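Local structure of purine-binding protein BAB2_0673 (Brucella melitensis biovar Abortus, 3S99) at residues 106-109 / 110-113; 222-225 / 226-230; 258-261 / 262-266. The protein binds adenine, probably also other purines such as guanine, and may deliver them to an ABC-type uptake system. All blocks are in the same frame, centred on the assembly; numbering follows the deposited sequence.

Contact 1: residues 106-109 / 110-113; sequences KKFP and DVKF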
ATOM      1  N   LYS A 106      -7.970 -18.761  16.429  1.00 16.85           N
ATOM      2  CA  LYS A 106      -8.518 -19.327  17.659  1.00 17.74           C
ATOM      3  C   LYS A 106      -8.608 -20.854  17.616  1.00 18.52           C
ATOM      4  O   LYS A 106      -8.550 -21.524  18.673  1.00 18.93           O
ATOM      5  CB  LYS A 106      -9.928 -18.757  17.924  1.00 18.82           C
ATOM      6  CG  LYS A 106      -9.966 -17.291  18.260  1.00 20.34           C
ATOM      7  CD  LYS A 106     -11.406 -16.813  18.282  1.00 23.19           C
ATOM      8  CE  LYS A 106     -11.474 -15.342  18.593  1.00 22.60           C
ATOM      9  NZ  LYS A 106     -12.861 -14.926  18.974  1.00 23.85           N
ATOM     10  N   LYS A 107      -8.769 -21.409  16.408  1.00 18.37           N
ATOM     11  CA  LYS A 107      -8.923 -22.847  16.262  1.00 19.28           C
ATOM     12  C   LYS A 107      -7.557 -23.546  16.060  1.00 19.26           C
ATOM     13  O   LYS A 107      -7.482 -24.761  16.061  1.00 19.79           O
ATOM     14  CB  LYS A 107      -9.902 -23.147  15.121  1.00 20.38           C
ATOM     15  N   PHE A 108      -6.471 -22.784  15.916  1.00 17.94           N
ATOM     16  CA  PHE A 108      -5.156 -23.380  15.642  1.00 17.80           C
ATOM     17  C   PHE A 108      -4.049 -22.810  16.502  1.00 17.65           C
ATOM     18  O   PHE A 108      -3.199 -22.051  16.022  1.00 17.93           O
ATOM     19  CB  PHE A 108      -4.794 -23.228  14.165  1.00 17.60           C
ATOM     20  CG  PHE A 108      -5.668 -24.016  13.261  1.00 18.96           C
ATOM     21  CD1 PHE A 108      -5.406 -25.349  13.027  1.00 21.17           C
ATOM     22  CD2 PHE A 108      -6.772 -23.431  12.667  1.00 19.72           C
ATOM     23  CE1 PHE A 108      -6.216 -26.084  12.184  1.00 25.11           C
ATOM     24  CE2 PHE A 108      -7.603 -24.160  11.837  1.00 23.39           C
ATOM     25  CZ  PHE A 108      -7.336 -25.489  11.600  1.00 23.75           C
ATOM     26  N   PRO A 109      -4.034 -23.188  17.774  1.00 19.02           N
ATOM     27  CA  PRO A 109      -3.080 -22.592  18.684  1.00 19.80           C
ATOM     28  C   PRO A 109      -1.618 -22.939  18.374  1.00 20.18           C
ATOM     29  O   PRO A 109      -0.734 -22.215  18.813  1.00 21.24           O
ATOM     30  CB  PRO A 109      -3.504 -23.141  20.064  1.00 20.82           C
ATOM     31  CG  PRO A 109      -4.216 -24.449  19.738  1.00 21.49           C
ATOM     32  CD  PRO A 109      -4.931 -24.152  18.439  1.00 19.36           C
ATOM     33  N   ASP A 110      -1.333 -23.994  17.621  1.00 20.23           N
ATOM     34  CA  ASP A 110       0.083 -24.268  17.318  1.00 21.37           C
ATOM     35  C   ASP A 110       0.523 -23.561  16.020  1.00 20.39           C
ATOM     36  O   ASP A 110       1.683 -23.720  15.589  1.00 20.32           O
ATOM     37  CB  ASP A 110       0.389 -25.757  17.201  1.00 22.27           C
ATOM     38  CG  ASP A 110      -0.046 -26.578  18.429  1.00 27.72           C
ATOM     39  OD1 ASP A 110      -0.088 -26.074  19.588  1.00 33.39           O
ATOM     40  OD2 ASP A 110      -0.325 -27.777  18.195  1.00 36.40           O
ATOM     41  N   VAL A 111      -0.391 -22.828  15.372  1.00 18.97           N
ATOM     42  CA  VAL A 111      -0.027 -22.106  14.135  1.00 18.34           C
ATOM     43  C   VAL A 111       0.171 -20.629  14.469  1.00 17.17           C
ATOM     44  O   VAL A 111      -0.493 -20.094  15.336  1.00 17.37           O
ATOM     45  CB  VAL A 111      -1.093 -22.284  13.026  1.00 18.57           C
ATOM     46  CG1 VAL A 111      -0.731 -21.445  11.738  1.00 14.75           C
ATOM     47  CG2 VAL A 111      -1.289 -23.784  12.709  1.00 18.05           C
ATOM     48  N   LYS A 112       1.096 -19.973  13.784  1.00 17.42           N
ATOM     49  CA  LYS A 112       1.306 -18.537  13.966  1.00 16.72           C
ATOM     50  C   LYS A 112       0.779 -17.850  12.721  1.00 15.74           C
ATOM     51  O   LYS A 112       1.079 -18.296  11.610  1.00 16.23           O
ATOM     52  CB  LYS A 112       2.792 -18.209  14.112  1.00 17.04           C
ATOM     53  CG  LYS A 112       3.594 -18.920  15.195  1.00 20.26           C
ATOM     54  CD  LYS A 112       2.903 -19.026  16.479  1.00 21.82           C
ATOM     55  CE  LYS A 112       3.919 -19.376  17.600  1.00 26.40           C
ATOM     56  NZ  LYS A 112       4.229 -20.809  17.649  1.00 23.98           N
ATOM     57  N   PHE A 113       0.047 -16.748  12.915  1.00 14.72           N
ATOM     58  CA  PHE A 113      -0.643 -16.023  11.854  1.00 13.45           C
ATOM     59  C   PHE A 113      -0.070 -14.612  11.761  1.00 12.94           C
ATOM     60  O   PHE A 113       0.232 -14.027  12.766  1.00 12.73           O
ATOM     61  CB  PHE A 113      -2.128 -15.961  12.150  1.00 13.48           C
ATOM     62  CG  PHE A 113      -2.802 -17.299  12.068  1.00 14.96           C
ATOM     63  CD1 PHE A 113      -3.345 -17.763  10.860  1.00 13.19           C
ATOM     64  CD2 PHE A 113      -2.850 -18.122  13.170  1.00 13.61           C
ATOM     65  CE1 PHE A 113      -3.967 -19.003  10.797  1.00 12.41           C
ATOM     66  CE2 PHE A 113      -3.472 -19.351  13.101  1.00 11.75           C
ATOM     67  CZ  PHE A 113      -4.010 -19.796  11.903  1.00 13.06           C
TER
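Phe-108 and Val-111 meet across a tight reversal of the chain, with Pro-109 and Asp-110 at its two corners. The backbone amide Val-111 N donates to Phe-108 O over 3.0 Å, with an N-H...O angle of 159°. Pro-109 suits the first corner, since its ring already holds phi at -66°. At the second, the carboxylate of Asp-110 leans back over the peptide that joins the two residues, OD1 of Asp-110 lying 3.7 Å from Pro-109 C. This is a type I beta turn from Phe-108 to Val-111, the link by which the chain leaves helix 98-105 and enters strand 112-116 of the parallel sheet. CB of Phe-108 points toward 110-113 and packs against CG2 of Val-111 at 3.8 Å. The ring leads away, its CG anti to the carbonyl carbon (chi1 -67°), and the side chain reaches Ala-83 on helix 73-84. The same CB of Phe-108 lies 4.2 Å from CZ of Phe-113, while Phe-108 O faces the edge of the Phe-113 ring close to its plane, 4.0 Å from CE2 of Phe-113. The other methyl of Val-111, CG1, is anti to the backbone N of its own residue and rests on one face of the Phe-113 ring, offset toward its rim. That buried ring also packs against Ile-79 of helix 73-84 and Ala-105 of helix 98-105. Past the turn, Val-111 O accepts a hydrogen bond from the side-chain amide of Asn-124. Lys-112 pairs through its backbone with Lys-88 and Ile-90, and Phe-113 with Asn-124 and Ser-126.

Contact 2: residues 222-225 / 226-230; sequences IQVA and HDRGI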
ATOM      1  N   ILE A 222      -1.777   1.843 -15.279  1.00 20.99           N
ATOM      2  CA  ILE A 222      -0.513   2.417 -15.734  1.00 21.74           C
ATOM      3  C   ILE A 222      -0.214   2.130 -17.190  1.00 22.97           C
ATOM      4  O   ILE A 222       0.408   2.947 -17.847  1.00 23.70           O
ATOM      5  CB  ILE A 222       0.714   2.000 -14.850  1.00 21.08           C
ATOM      6  CG1 ILE A 222       1.801   3.082 -14.952  1.00 21.18           C
ATOM      7  CG2 ILE A 222       1.226   0.611 -15.204  1.00 21.53           C
ATOM      8  CD1 ILE A 222       2.973   2.930 -14.004  1.00 18.51           C
ATOM      9  N   GLN A 223      -0.660   0.981 -17.695  1.00 24.60           N
ATOM     10  CA  GLN A 223      -0.528   0.685 -19.121  1.00 26.37           C
ATOM     11  C   GLN A 223      -1.468   1.573 -19.914  1.00 26.25           C
ATOM     12  O   GLN A 223      -1.096   2.034 -20.989  1.00 27.75           O
ATOM     13  CB  GLN A 223      -0.813  -0.796 -19.436  1.00 27.63           C
ATOM     14  CG  GLN A 223       0.262  -1.769 -18.906  1.00 29.96           C
ATOM     15  CD  GLN A 223      -0.023  -3.227 -19.267  1.00 33.32           C
ATOM     16  OE1 GLN A 223      -0.492  -4.009 -18.434  1.00 36.84           O
ATOM     17  NE2 GLN A 223       0.255  -3.591 -20.505  1.00 33.08           N
ATOM     18  N   VAL A 224      -2.684   1.803 -19.415  1.00 25.06           N
ATOM     19  CA  VAL A 224      -3.594   2.731 -20.107  1.00 24.85           C
ATOM     20  C   VAL A 224      -2.939   4.109 -20.181  1.00 25.54           C
ATOM     21  O   VAL A 224      -2.879   4.731 -21.254  1.00 24.71           O
ATOM     22  CB  VAL A 224      -4.944   2.878 -19.398  1.00 24.40           C
ATOM     23  CG1 VAL A 224      -5.694   4.071 -19.962  1.00 24.49           C
ATOM     24  CG2 VAL A 224      -5.793   1.557 -19.512  1.00 25.09           C
ATOM     25  N   ALA A 225      -2.447   4.585 -19.033  1.00 24.25           N
ATOM     26  CA  ALA A 225      -1.770   5.878 -18.988  1.00 25.19           C
ATOM     27  C   ALA A 225      -0.599   5.887 -19.978  1.00 27.15           C
ATOM     28  O   ALA A 225      -0.439   6.834 -20.736  1.00 28.25           O
ATOM     29  CB  ALA A 225      -1.293   6.199 -17.562  1.00 23.29           C
ATOM     30  N   HIS A 226       0.193   4.822 -19.997  1.00 28.99           N
ATOM     31  CA  HIS A 226       1.340   4.782 -20.893  1.00 31.10           C
ATOM     32  C   HIS A 226       0.856   4.829 -22.338  1.00 32.88           C
ATOM     33  O   HIS A 226       1.361   5.621 -23.120  1.00 32.72           O
ATOM     34  CB  HIS A 226       2.192   3.528 -20.690  1.00 31.58           C
ATOM     35  CG  HIS A 226       3.340   3.430 -21.644  1.00 34.21           C
ATOM     36  ND1 HIS A 226       3.373   2.527 -22.684  1.00 37.99           N
ATOM     37  CD2 HIS A 226       4.474   4.165 -21.749  1.00 36.84           C
ATOM     38  CE1 HIS A 226       4.493   2.687 -23.370  1.00 39.87           C
ATOM     39  NE2 HIS A 226       5.175   3.683 -22.830  1.00 38.50           N
ATOM     40  N   ASP A 227      -0.125   3.988 -22.666  1.00 34.39           N
ATOM     41  CA  ASP A 227      -0.794   4.012 -23.990  1.00 36.60           C
ATOM     42  C   ASP A 227      -1.248   5.418 -24.396  1.00 36.40           C
ATOM     43  O   ASP A 227      -1.168   5.760 -25.574  1.00 37.70           O
ATOM     44  CB  ASP A 227      -2.008   3.056 -24.029  1.00 37.49           C
ATOM     45  CG  ASP A 227      -1.610   1.577 -24.097  1.00 40.84           C
ATOM     46  OD1 ASP A 227      -0.421   1.285 -24.392  1.00 45.21           O
ATOM     47  OD2 ASP A 227      -2.497   0.699 -23.870  1.00 45.58           O
ATOM     48  N   ARG A 228      -1.697   6.238 -23.439  1.00 34.95           N
ATOM     49  CA  ARG A 228      -2.076   7.639 -23.735  1.00 35.31           C
ATOM     50  C   ARG A 228      -0.960   8.698 -23.525  1.00 33.81           C
ATOM     51  O   ARG A 228      -1.216   9.899 -23.638  1.00 33.21           O
ATOM     52  CB  ARG A 228      -3.338   8.054 -22.948  1.00 35.14           C
ATOM     53  CG  ARG A 228      -4.511   7.014 -22.903  1.00 38.92           C
ATOM     54  CD  ARG A 228      -5.340   6.914 -24.180  1.00 43.56           C
ATOM     55  NE  ARG A 228      -6.724   6.439 -23.940  1.00 47.79           N
ATOM     56  CZ  ARG A 228      -7.153   5.162 -23.980  1.00 49.52           C
ATOM     57  NH1 ARG A 228      -8.432   4.896 -23.767  1.00 49.72           N
ATOM     58  NH2 ARG A 228      -6.337   4.143 -24.226  1.00 50.84           N
ATOM     59  N   GLY A 229       0.270   8.271 -23.253  1.00 32.70           N
ATOM     60  CA  GLY A 229       1.364   9.211 -22.946  1.00 31.98           C
ATOM     61  C   GLY A 229       1.187  10.047 -21.674  1.00 30.34           C
ATOM     62  O   GLY A 229       1.746  11.131 -21.574  1.00 30.45           O
ATOM     63  N   ILE A 230       0.411   9.534 -20.714  1.00 28.60           N
ATOM     64  CA  ILE A 230       0.144  10.206 -19.426  1.00 26.51           C
ATOM     65  C   ILE A 230       1.020   9.603 -18.334  1.00 24.90           C
ATOM     66  O   ILE A 230       1.093   8.387 -18.180  1.00 24.29           O
ATOM     67  CB  ILE A 230      -1.370  10.099 -19.026  1.00 26.75           C
ATOM     68  CG1 ILE A 230      -2.232  10.884 -20.029  1.00 28.19           C
ATOM     69  CG2 ILE A 230      -1.624  10.595 -17.601  1.00 25.07           C
ATOM     70  CD1 ILE A 230      -1.867  12.390 -20.128  1.00 27.51           C
TER
HETATM   71  O   HOH W   1       2.068   5.818 -17.447  1.00 22.06           O
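Ala-225 and Ile-230 join across a Schellman motif that ends helix 220-227, within the beta-alpha-beta unit running from strand 211-214 to strand 231-236. Ile-230 N donates to Ala-225 O over 2.8 Å, at an N-H...O angle of 161°, and inside this bond Gly-229 N reaches His-226 O at 2.9 Å. Gly-229 supplies the positive phi (64°) that turns the chain out of the helix. Ala-225 O also receives a weak bond from Arg-228 N, whose stronger acceptor is Val-224 O at 2.9 Å. Just before this the pattern is regular: His-226 N is taken up by Ile-222 O, and Asp-227 N by Gln-223 O in a nearly straight bond of 172°. The apolar seal of the motif is CB of Ala-225 against CB of Ile-230, with Ala-232 of the following strand packed on Ala-225. Arg-228 bends at chi2, which sets one face of its guanidinium against Val-224, whose CG1 lies 4.3 Å from the plane of the Arg-228 group, toward its rim; both side chains also touch Lys-202 of helix 194-206. The His-226 ring leads away from 222-225 toward the loop with Asp-245, and its NE2 makes a weak hydrogen bond with OD1 of Asp-245. A water links Ile-230 O with Ile-222 O, which belongs to the helix before the motif, donating to Ile-230 O at 2.8 Å and, weakly, to Ile-222 O at 3.3 Å.

Contact 3: residues 258-261 / 262-266; sequences YYID and RAKAV
One face of the Tyr-258 ring carries the aliphatic part of Arg-262: CG of Arg-262 stands 3.7 Å from the ring centroid, 19° off the normal, in a CH-pi contact. The Tyr-258 ring also meets that of Tyr-128, their planes about 30° apart. Bends at chi2 and chi3 fold the arginine back along the ring, leaving its guanidinium plane only 22° from that of the ring; Arg-262 also makes a cation-pi contact with Trp-271. Asp-261 OD2 lies near the guanidinium plane at its edge, but 4.4 Å from Arg-262 NH1 it is too far for a salt bridge. Glu-114 instead ties the pair together: it accepts a hydrogen bond from Tyr-258 OH and forms a salt bridge with Arg-262 NE, while NH2 is held by Lys-272 O. The extended Lys-264 lies beside Ile-260, its CE 3.6 Å from Ile-260 CG2. The backbone keeps regular i to i+4 bonds, among them Arg-262 N to Tyr-258 O (3.0 Å). Helix 256-268 packs through Ile-260, Ala-263 and Lys-264 on helix 42-57, and through Ala-263 and Val-266 on Leu-89 of strand 89-92; Tyr-259 hydrogen-bonds to Tyr-128 of strand 125-130 and to His-46 of helix 42-57.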
ATOM      1  N   TYR A 258      11.041  -8.715   6.357  1.00 15.99           N
ATOM      2  CA  TYR A 258      10.092  -8.987   7.428  1.00 15.31           C
ATOM      3  C   TYR A 258       9.684 -10.463   7.422  1.00 14.82           C
ATOM      4  O   TYR A 258       9.704 -11.144   8.461  1.00 15.33           O
ATOM      5  CB  TYR A 258       8.849  -8.070   7.299  1.00 14.96           C
ATOM      6  CG  TYR A 258       7.848  -8.318   8.417  1.00 14.29           C
ATOM      7  CD1 TYR A 258       8.116  -7.872   9.709  1.00 16.76           C
ATOM      8  CD2 TYR A 258       6.681  -9.024   8.202  1.00 16.03           C
ATOM      9  CE1 TYR A 258       7.257  -8.119  10.760  1.00 17.31           C
ATOM     10  CE2 TYR A 258       5.785  -9.279   9.270  1.00 14.67           C
ATOM     11  CZ  TYR A 258       6.096  -8.833  10.545  1.00 14.65           C
ATOM     12  OH  TYR A 258       5.266  -9.035  11.615  1.00 15.02           O
ATOM     13  N   TYR A 259       9.366 -10.985   6.245  1.00 14.38           N
ATOM     14  CA  TYR A 259       8.965 -12.394   6.131  1.00 14.14           C
ATOM     15  C   TYR A 259      10.098 -13.326   6.569  1.00 15.02           C
ATOM     16  O   TYR A 259       9.880 -14.315   7.240  1.00 14.61           O
ATOM     17  CB  TYR A 259       8.534 -12.709   4.694  1.00 14.20           C
ATOM     18  CG  TYR A 259       7.210 -12.058   4.281  1.00 14.54           C
ATOM     19  CD1 TYR A 259       6.418 -11.364   5.206  1.00 13.66           C
ATOM     20  CD2 TYR A 259       6.740 -12.168   2.980  1.00 15.99           C
ATOM     21  CE1 TYR A 259       5.220 -10.792   4.842  1.00 14.13           C
ATOM     22  CE2 TYR A 259       5.507 -11.594   2.604  1.00 14.04           C
ATOM     23  CZ  TYR A 259       4.765 -10.921   3.539  1.00 14.94           C
ATOM     24  OH  TYR A 259       3.572 -10.366   3.196  1.00 13.05           O
ATOM     25  N   ILE A 260      11.317 -13.005   6.181  1.00 16.80           N
ATOM     26  CA  ILE A 260      12.462 -13.812   6.589  1.00 17.44           C
ATOM     27  C   ILE A 260      12.611 -13.758   8.121  1.00 18.38           C
ATOM     28  O   ILE A 260      12.759 -14.794   8.753  1.00 19.48           O
ATOM     29  CB  ILE A 260      13.731 -13.350   5.856  1.00 18.12           C
ATOM     30  CG1 ILE A 260      13.640 -13.736   4.367  1.00 19.65           C
ATOM     31  CG2 ILE A 260      15.013 -13.964   6.514  1.00 19.30           C
ATOM     32  CD1 ILE A 260      14.519 -12.934   3.437  1.00 20.09           C
ATOM     33  N   ASP A 261      12.550 -12.564   8.711  1.00 19.35           N
ATOM     34  CA  ASP A 261      12.731 -12.421  10.170  1.00 20.70           C
ATOM     35  C   ASP A 261      11.705 -13.260  10.961  1.00 19.27           C
ATOM     36  O   ASP A 261      12.065 -14.006  11.856  1.00 20.06           O
ATOM     37  CB  ASP A 261      12.655 -10.945  10.586  1.00 21.75           C
ATOM     38  CG  ASP A 261      12.756 -10.757  12.106  1.00 27.19           C
ATOM     39  OD1 ASP A 261      13.822 -11.054  12.658  1.00 32.50           O
ATOM     40  OD2 ASP A 261      11.750 -10.349  12.741  1.00 33.88           O
ATOM     41  N   ARG A 262      10.440 -13.181  10.569  1.00 17.77           N
ATOM     42  CA  ARG A 262       9.370 -13.915  11.228  1.00 16.88           C
ATOM     43  C   ARG A 262       9.465 -15.417  11.033  1.00 17.00           C
ATOM     44  O   ARG A 262       9.175 -16.155  11.960  1.00 16.32           O
ATOM     45  CB  ARG A 262       7.996 -13.399  10.758  1.00 16.32           C
ATOM     46  CG  ARG A 262       7.811 -11.906  10.948  1.00 15.48           C
ATOM     47  CD  ARG A 262       8.107 -11.432  12.386  1.00 17.95           C
ATOM     48  NE  ARG A 262       7.006 -11.755  13.315  1.00 17.98           N
ATOM     49  CZ  ARG A 262       7.119 -11.790  14.629  1.00 15.30           C
ATOM     50  NH1 ARG A 262       8.285 -11.576  15.196  1.00 16.84           N
ATOM     51  NH2 ARG A 262       6.055 -12.044  15.382  1.00 16.29           N
ATOM     52  N   ALA A 263       9.896 -15.877   9.849  1.00 16.88           N
ATOM     53  CA  ALA A 263      10.119 -17.313   9.624  1.00 17.43           C
ATOM     54  C   ALA A 263      11.272 -17.816  10.485  1.00 18.61           C
ATOM     55  O   ALA A 263      11.171 -18.892  11.110  1.00 19.59           O
ATOM     56  CB  ALA A 263      10.384 -17.608   8.143  1.00 17.09           C
ATOM     57  N   LYS A 264      12.338 -17.016  10.567  1.00 19.43           N
ATOM     58  CA  LYS A 264      13.467 -17.315  11.461  1.00 20.71           C
ATOM     59  C   LYS A 264      13.011 -17.410  12.924  1.00 20.31           C
ATOM     60  O   LYS A 264      13.431 -18.311  13.658  1.00 19.42           O
ATOM     61  CB  LYS A 264      14.535 -16.227  11.354  1.00 22.19           C
ATOM     62  CG  LYS A 264      15.502 -16.389  10.175  1.00 25.23           C
ATOM     63  CD  LYS A 264      16.406 -15.167  10.058  1.00 27.81           C
ATOM     64  CE  LYS A 264      17.371 -15.303   8.897  1.00 30.36           C
ATOM     65  NZ  LYS A 264      18.406 -14.265   8.952  1.00 31.17           N
ATOM     66  N   ALA A 265      12.117 -16.492  13.322  1.00 19.44           N
ATOM     67  CA  ALA A 265      11.589 -16.465  14.682  1.00 19.93           C
ATOM     68  C   ALA A 265      10.762 -17.720  14.969  1.00 20.06           C
ATOM     69  O   ALA A 265      10.814 -18.246  16.071  1.00 22.45           O
ATOM     70  CB  ALA A 265      10.776 -15.175  14.937  1.00 18.69           C
ATOM     71  N   VAL A 266      10.029 -18.231  13.986  1.00 19.72           N
ATOM     72  CA  VAL A 266       9.313 -19.486  14.163  1.00 20.36           C
ATOM     73  C   VAL A 266      10.303 -20.676  14.281  1.00 22.57           C
ATOM     74  O   VAL A 266      10.222 -21.458  15.214  1.00 23.30           O
ATOM     75  CB  VAL A 266       8.315 -19.710  13.042  1.00 19.84           C
ATOM     76  CG1 VAL A 266       7.789 -21.133  13.055  1.00 21.46           C
ATOM     77  CG2 VAL A 266       7.165 -18.684  13.164  1.00 19.56           C
TER

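Contacts 1 and 3 lie on the same side of the chain's centre, their own centres 16 Å apart, and touch where Lys-112 CG packs 4.1 Å from Val-266 CG2; contact 1 runs into the parallel sheet, and the helix of contact 3 packs on its strand 89-92. Contact 2 lies across the chain's centre, beside the mixed sheet, with its nearest atoms about 31 Å from contact 1 and about 22 Å from contact 3. Adenine sits between the two sheet regions. Tyr-259 of contact 3 does not touch it: its side chain is about 10 Å from the ligand and about 7 Å from that of adenine-binding Trp-42, a second-shell place at most. From contact 2, the Ile-222 side chain is about 12 Å from that of adenine-binding Asp-217. Contact 1 is remote from the pocket.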